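Local atomic coordinates of beta-fructofuranosidase (Bifidobacterium adolescentis, PDB entry 6NOB), a protein that probably hydrolyses terminal beta-fructofuranosyl residues of sugars such as sucrose. Residues M288-N293 with A340-S345; R357-V362 with N417-D422. One frame throughout, in Å; residues are numbered along the deposited sequence.

Contact 1: M288-N293 with A340-S345; sequences MVTATN and AMTLFS
Residues 288-293 and 340-345 run antiparallel at 147°, in register from the hydrogen-bonded pair Met288-Phe344 to Thr292-Ala340, where Ala340 N reaches Thr292 O at 2.9 Å in an almost straight bond. On the face carrying Thr290, Thr342 and Phe344, the two threonine hydroxyls meet: Thr290 OG1 and Thr342 OG1 are hydrogen-bonded at 2.8 Å. Each is swung between its own backbone N and carbonyl carbon (chi1 38° and 37°), which turns both oxygens inward to the strand opposite. Threonine suits this buried place, since its branch fills a strand position while its oxygen finds a mate. The strands are neighbours within one blade of the five-bladed beta-propeller that forms the catalytic domain of this family. Phe344 presents its edge to Thr290 OG1, which lies in the ring plane 3.2 Å from CE1, while Met288 SD approaches the same ring obliquely, 5.4 Å from its centroid, in a Met-aromatic contact. Thr292 turns its methyl to Thr342, CG2 to CG2 3.6 Å, and gives its hydroxyl to Asp266 O. On the other face the methyls Val289 CG1 and Leu343 CD1 pack at 3.6 Å, with Pro377 and Leu379 of strand 377-382 lying against Val289.

Contact 2: R357-V362 with N417-D422; sequences RYEGPV and NGPKLD
The carboxylate of Glu359 touches the Pro419 ring with one oxygen, OE2 lying 3.6 Å from CD, and takes Arg357 with the other. Arg357 comes side-on in its guanidinium plane, giving NE and NH2 both to OE1; NH2 meets the syn lone pair of OE1 at 2.8 Å, whereas NE arrives from above the carboxylate plane. Ser345 OG of the neighbouring strand is a probable further partner of OE1. With an alanine in place of Glu359, the Arg357 guanidinium would probably lose its counter-charge and Pro419 CD its polar neighbour. One face of the Tyr358 ring carries Gly360 N, offset toward the rim. The two strands, 38° from parallel, lie on the outer sides of successive propeller blades, so the seam is held by a few polar links rather than by continuous sheet pairing. Lys420, bent at chi2 (-71°), runs alongside the Pro361 ring and sets NZ 2.8 Å from Pro361 O, above the carbonyl plane, a reach that suits a long lysine. Water 1 accepts from Lys420 NZ and donates to both Glu359 O and Pro419 O, so that one water links the lysine to a carbonyl of each strand. Beyond it Leu421 N bonds to Val362 O at 3.0 Å. Gly418 has backbone angles that call for glycine, and a CB would clash with Glu359 O.

Overall arrangement
Contact 1 is a buried pairing inside one propeller blade, whereas contact 2, whose centre lies about 9 Å from that of contact 1, is only partly buried and joins that blade to the next. Contact 2 starts from the same sheet, through strand 357-365, which flanks strand 337-347 of contact 1, and crosses to strand 418-428 of another. The Phe344 and Tyr358 rings also meet where the two contacts adjoin. Chemistry follows place. Within the blade, regular backbone bonds combine with threonine, aromatic and aliphatic packing; at the seam, a lysine, a water, one backbone bond and proline and glycine contacts do the joining, while the Arg357-Glu359 salt bridge lies along the blade's own edge strand.

Contact 1: M288-N293 with A340-S345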
loop_
_atom_site.group_PDB
_atom_site.type_symbol
_atom_site.label_atom_id
_atom_site.label_comp_id
_atom_site.label_asym_id
_atom_site.label_seq_id
_atom_site.Cartn_x
_atom_site.Cartn_y
_atom_site.Cartn_z
ATOM N N MET A 288 -13.765 -14.779 -3.720
ATOM C CA MET A 288 -12.398 -14.457 -3.330
ATOM C C MET A 288 -11.491 -14.632 -4.539
ATOM O O MET A 288 -11.476 -15.704 -5.157
ATOM C CB MET A 288 -11.937 -15.357 -2.173
ATOM C CG MET A 288 -10.440 -15.303 -1.859
ATOM S SD MET A 288 -9.856 -16.704 -0.865
ATOM C CE MET A 288 -10.759 -16.483 0.667
ATOM N N VAL A 289 -10.744 -13.588 -4.882
ATOM C CA VAL A 289 -9.701 -13.684 -5.897
ATOM C C VAL A 289 -8.362 -13.828 -5.193
ATOM O O VAL A 289 -8.131 -13.235 -4.131
ATOM C CB VAL A 289 -9.700 -12.468 -6.845
ATOM C CG1 VAL A 289 -10.948 -12.468 -7.705
ATOM C CG2 VAL A 289 -9.588 -11.171 -6.063
ATOM N N THR A 290 -7.483 -14.638 -5.773
ATOM C CA THR A 290 -6.127 -14.805 -5.280
ATOM C C THR A 290 -5.168 -14.653 -6.451
ATOM O O THR A 290 -5.526 -14.888 -7.608
ATOM C CB THR A 290 -5.931 -16.167 -4.591
ATOM O OG1 THR A 290 -6.667 -17.175 -5.295
ATOM C CG2 THR A 290 -6.426 -16.112 -3.156
ATOM N N ALA A 291 -3.943 -14.243 -6.140
ATOM C CA ALA A 291 -2.922 -13.983 -7.144
ATOM C C ALA A 291 -2.002 -15.195 -7.260
ATOM O O ALA A 291 -1.394 -15.611 -6.269
ATOM C CB ALA A 291 -2.122 -12.732 -6.787
ATOM N N THR A 292 -1.902 -15.751 -8.463
ATOM C CA THR A 292 -1.016 -16.882 -8.723
ATOM C C THR A 292 -0.694 -16.916 -10.215
ATOM O O THR A 292 -0.916 -15.940 -10.940
ATOM C CB THR A 292 -1.643 -18.197 -8.250
ATOM O OG1 THR A 292 -0.683 -19.253 -8.379
ATOM C CG2 THR A 292 -2.873 -18.537 -9.077
ATOM N N ASN A 293 -0.151 -18.044 -10.669
ATOM C CA ASN A 293 0.070 -18.301 -12.084
ATOM C C ASN A 293 -0.366 -19.727 -12.388
ATOM O O ASN A 293 -0.354 -20.593 -11.512
ATOM C CB ASN A 293 1.542 -18.088 -12.486
ATOM C CG ASN A 293 2.511 -18.830 -11.577
ATOM O OD1 ASN A 293 3.005 -18.279 -10.593
ATOM N ND2 ASN A 293 2.790 -20.087 -11.909
ATOM N N ALA A 340 -2.500 -15.435 -13.324
ATOM C CA ALA A 340 -3.921 -15.740 -13.257
ATOM C C ALA A 340 -4.498 -15.316 -11.915
ATOM O O ALA A 340 -3.827 -15.402 -10.882
ATOM C CB ALA A 340 -4.181 -17.236 -13.475
ATOM N N MET A 341 -5.747 -14.859 -11.945
ATOM C CA MET A 341 -6.527 -14.589 -10.740
ATOM C C MET A 341 -7.427 -15.791 -10.502
ATOM O O MET A 341 -8.458 -15.948 -11.160
ATOM C CB MET A 341 -7.346 -13.314 -10.886
ATOM C CG MET A 341 -6.546 -12.048 -10.777
ATOM S SD MET A 341 -7.633 -10.620 -10.687
ATOM C CE MET A 341 -6.451 -9.313 -10.996
ATOM N N THR A 342 -7.035 -16.641 -9.564
ATOM C CA THR A 342 -7.819 -17.823 -9.248
ATOM C C THR A 342 -8.981 -17.449 -8.338
ATOM O O THR A 342 -8.787 -16.827 -7.288
ATOM C CB THR A 342 -6.935 -18.887 -8.603
ATOM O OG1 THR A 342 -5.968 -18.256 -7.753
ATOM C CG2 THR A 342 -6.223 -19.696 -9.679
ATOM N N LEU A 343 -10.188 -17.821 -8.753
ATOM C CA LEU A 343 -11.415 -17.431 -8.075
ATOM C C LEU A 343 -11.917 -18.558 -7.181
ATOM O O LEU A 343 -11.913 -19.728 -7.576
ATOM C CB LEU A 343 -12.491 -17.053 -9.094
ATOM C CG LEU A 343 -13.764 -16.403 -8.552
ATOM C CD1 LEU A 343 -13.455 -15.066 -7.904
ATOM C CD2 LEU A 343 -14.786 -16.238 -9.663
ATOM N N PHE A 344 -12.345 -18.194 -5.972
ATOM C CA PHE A 344 -12.938 -19.115 -5.014
ATOM C C PHE A 344 -14.234 -18.520 -4.482
ATOM O O PHE A 344 -14.414 -17.300 -4.458
ATOM C CB PHE A 344 -12.000 -19.408 -3.836
ATOM C CG PHE A 344 -10.699 -20.045 -4.230
ATOM C CD1 PHE A 344 -9.633 -19.272 -4.664
ATOM C CD2 PHE A 344 -10.535 -21.417 -4.144
ATOM C CE1 PHE A 344 -8.433 -19.858 -5.016
ATOM C CE2 PHE A 344 -9.339 -22.009 -4.496
ATOM C CZ PHE A 344 -8.285 -21.230 -4.932
ATOM N N SER A 345 -15.141 -19.392 -4.039
ATOM C CA SER A 345 -16.401 -18.935 -3.470
ATOM C C SER A 345 -16.786 -19.804 -2.282
ATOM O O SER A 345 -16.464 -20.993 -2.227
ATOM C CB SER A 345 -17.544 -18.952 -4.493
ATOM O OG SER A 345 -17.801 -20.263 -4.949
#

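Contact 2: R357-V362 with N417-D422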
loop_
_atom_site.group_PDB
_atom_site.type_symbol
_atom_site.label_atom_id
_atom_site.label_comp_id
_atom_site.label_asym_id
_atom_site.label_seq_id
_atom_site.Cartn_x
_atom_site.Cartn_y
_atom_site.Cartn_z
ATOM N N ARG A 357 -14.708 -23.039 -2.421
ATOM C CA ARG A 357 -14.789 -23.832 -3.640
ATOM C C ARG A 357 -13.995 -23.161 -4.753
ATOM O O ARG A 357 -14.185 -21.973 -5.027
ATOM C CB ARG A 357 -16.253 -23.992 -4.048
ATOM C CG ARG A 357 -16.507 -24.902 -5.229
ATOM C CD ARG A 357 -18.004 -25.008 -5.487
ATOM N NE ARG A 357 -18.562 -23.751 -5.981
ATOM C CZ ARG A 357 -19.859 -23.458 -5.986
ATOM N NH1 ARG A 357 -20.740 -24.330 -5.513
ATOM N NH2 ARG A 357 -20.276 -22.291 -6.462
ATOM N N TYR A 358 -13.106 -23.920 -5.390
ATOM C CA TYR A 358 -12.320 -23.377 -6.491
ATOM C C TYR A 358 -13.200 -23.206 -7.724
ATOM O O TYR A 358 -13.856 -24.152 -8.168
ATOM C CB TYR A 358 -11.132 -24.287 -6.801
ATOM C CG TYR A 358 -10.254 -23.789 -7.932
ATOM C CD1 TYR A 358 -9.995 -22.434 -8.088
ATOM C CD2 TYR A 358 -9.684 -24.675 -8.841
ATOM C CE1 TYR A 358 -9.199 -21.972 -9.118
ATOM C CE2 TYR A 358 -8.885 -24.221 -9.877
ATOM C CZ TYR A 358 -8.647 -22.867 -10.010
ATOM O OH TYR A 358 -7.855 -22.401 -11.034
ATOM N N GLU A 359 -13.212 -21.994 -8.277
ATOM C CA GLU A 359 -14.067 -21.659 -9.407
ATOM C C GLU A 359 -13.306 -21.512 -10.718
ATOM O O GLU A 359 -13.918 -21.172 -11.737
ATOM C CB GLU A 359 -14.837 -20.365 -9.115
ATOM C CG GLU A 359 -15.699 -20.409 -7.861
ATOM C CD GLU A 359 -17.113 -20.884 -8.141
ATOM O OE1 GLU A 359 -17.848 -21.184 -7.178
ATOM O OE2 GLU A 359 -17.493 -20.959 -9.330
ATOM N N GLY A 360 -11.999 -21.757 -10.728
ATOM C CA GLY A 360 -11.200 -21.559 -11.912
ATOM C C GLY A 360 -10.632 -20.156 -11.973
ATOM O O GLY A 360 -10.940 -19.299 -11.137
ATOM N N PRO A 361 -9.774 -19.895 -12.961
ATOM C CA PRO A 361 -9.229 -18.538 -13.133
ATOM C C PRO A 361 -10.269 -17.611 -13.743
ATOM O O PRO A 361 -10.710 -17.811 -14.877
ATOM C CB PRO A 361 -8.040 -18.753 -14.076
ATOM C CG PRO A 361 -8.409 -19.973 -14.858
ATOM C CD PRO A 361 -9.176 -20.858 -13.902
ATOM N N VAL A 362 -10.663 -16.588 -12.981
ATOM C CA VAL A 362 -11.588 -15.592 -13.513
ATOM C C VAL A 362 -10.892 -14.723 -14.555
ATOM O O VAL A 362 -11.544 -14.167 -15.448
ATOM C CB VAL A 362 -12.182 -14.746 -12.368
ATOM C CG1 VAL A 362 -11.122 -13.846 -11.755
ATOM C CG2 VAL A 362 -13.368 -13.926 -12.855
ATOM N N ASN A 417 -16.897 -23.533 -17.545
ATOM C CA ASN A 417 -15.778 -23.713 -16.630
ATOM C C ASN A 417 -15.699 -22.603 -15.587
ATOM O O ASN A 417 -14.618 -22.306 -15.072
ATOM C CB ASN A 417 -14.468 -23.812 -17.407
ATOM C CG ASN A 417 -14.563 -24.760 -18.584
ATOM O OD1 ASN A 417 -15.276 -25.763 -18.533
ATOM N ND2 ASN A 417 -13.845 -24.445 -19.654
ATOM N N GLY A 418 -16.832 -21.987 -15.263
ATOM C CA GLY A 418 -16.896 -21.038 -14.178
ATOM C C GLY A 418 -17.003 -19.596 -14.631
ATOM O O GLY A 418 -17.070 -19.294 -15.827
ATOM N N PRO A 419 -17.021 -18.672 -13.670
ATOM C CA PRO A 419 -17.132 -17.246 -14.012
ATOM C C PRO A 419 -15.857 -16.747 -14.676
ATOM O O PRO A 419 -14.748 -17.035 -14.222
ATOM C CB PRO A 419 -17.365 -16.566 -12.656
ATOM C CG PRO A 419 -17.704 -17.683 -11.698
ATOM C CD PRO A 419 -16.988 -18.886 -12.216
ATOM N N LYS A 420 -16.028 -15.995 -15.759
ATOM C CA LYS A 420 -14.923 -15.429 -16.516
ATOM C C LYS A 420 -15.192 -13.954 -16.768
ATOM O O LYS A 420 -16.315 -13.569 -17.104
ATOM C CB LYS A 420 -14.728 -16.155 -17.854
ATOM C CG LYS A 420 -14.581 -17.667 -17.739
ATOM C CD LYS A 420 -13.249 -18.066 -17.112
ATOM C CE LYS A 420 -13.142 -19.581 -16.967
ATOM N NZ LYS A 420 -11.997 -19.985 -16.109
ATOM N N LEU A 421 -14.161 -13.132 -16.603
ATOM C CA LEU A 421 -14.265 -11.716 -16.936
ATOM C C LEU A 421 -14.021 -11.544 -18.431
ATOM O O LEU A 421 -12.907 -11.761 -18.916
ATOM C CB LEU A 421 -13.272 -10.891 -16.125
ATOM C CG LEU A 421 -13.185 -9.425 -16.554
ATOM C CD1 LEU A 421 -14.508 -8.710 -16.314
ATOM C CD2 LEU A 421 -12.046 -8.713 -15.842
ATOM N N ASP A 422 -15.064 -11.161 -19.163
ATOM C CA ASP A 422 -14.940 -10.831 -20.580
ATOM C C ASP A 422 -14.337 -9.434 -20.673
ATOM O O ASP A 422 -15.040 -8.430 -20.535
ATOM C CB ASP A 422 -16.298 -10.910 -21.269
ATOM C CG ASP A 422 -16.218 -10.639 -22.762
ATOM O OD1 ASP A 422 -15.095 -10.610 -23.309
ATOM O OD2 ASP A 422 -17.283 -10.450 -23.388
HETATM O O HOH W 1 -13.205 -19.291 -13.615
#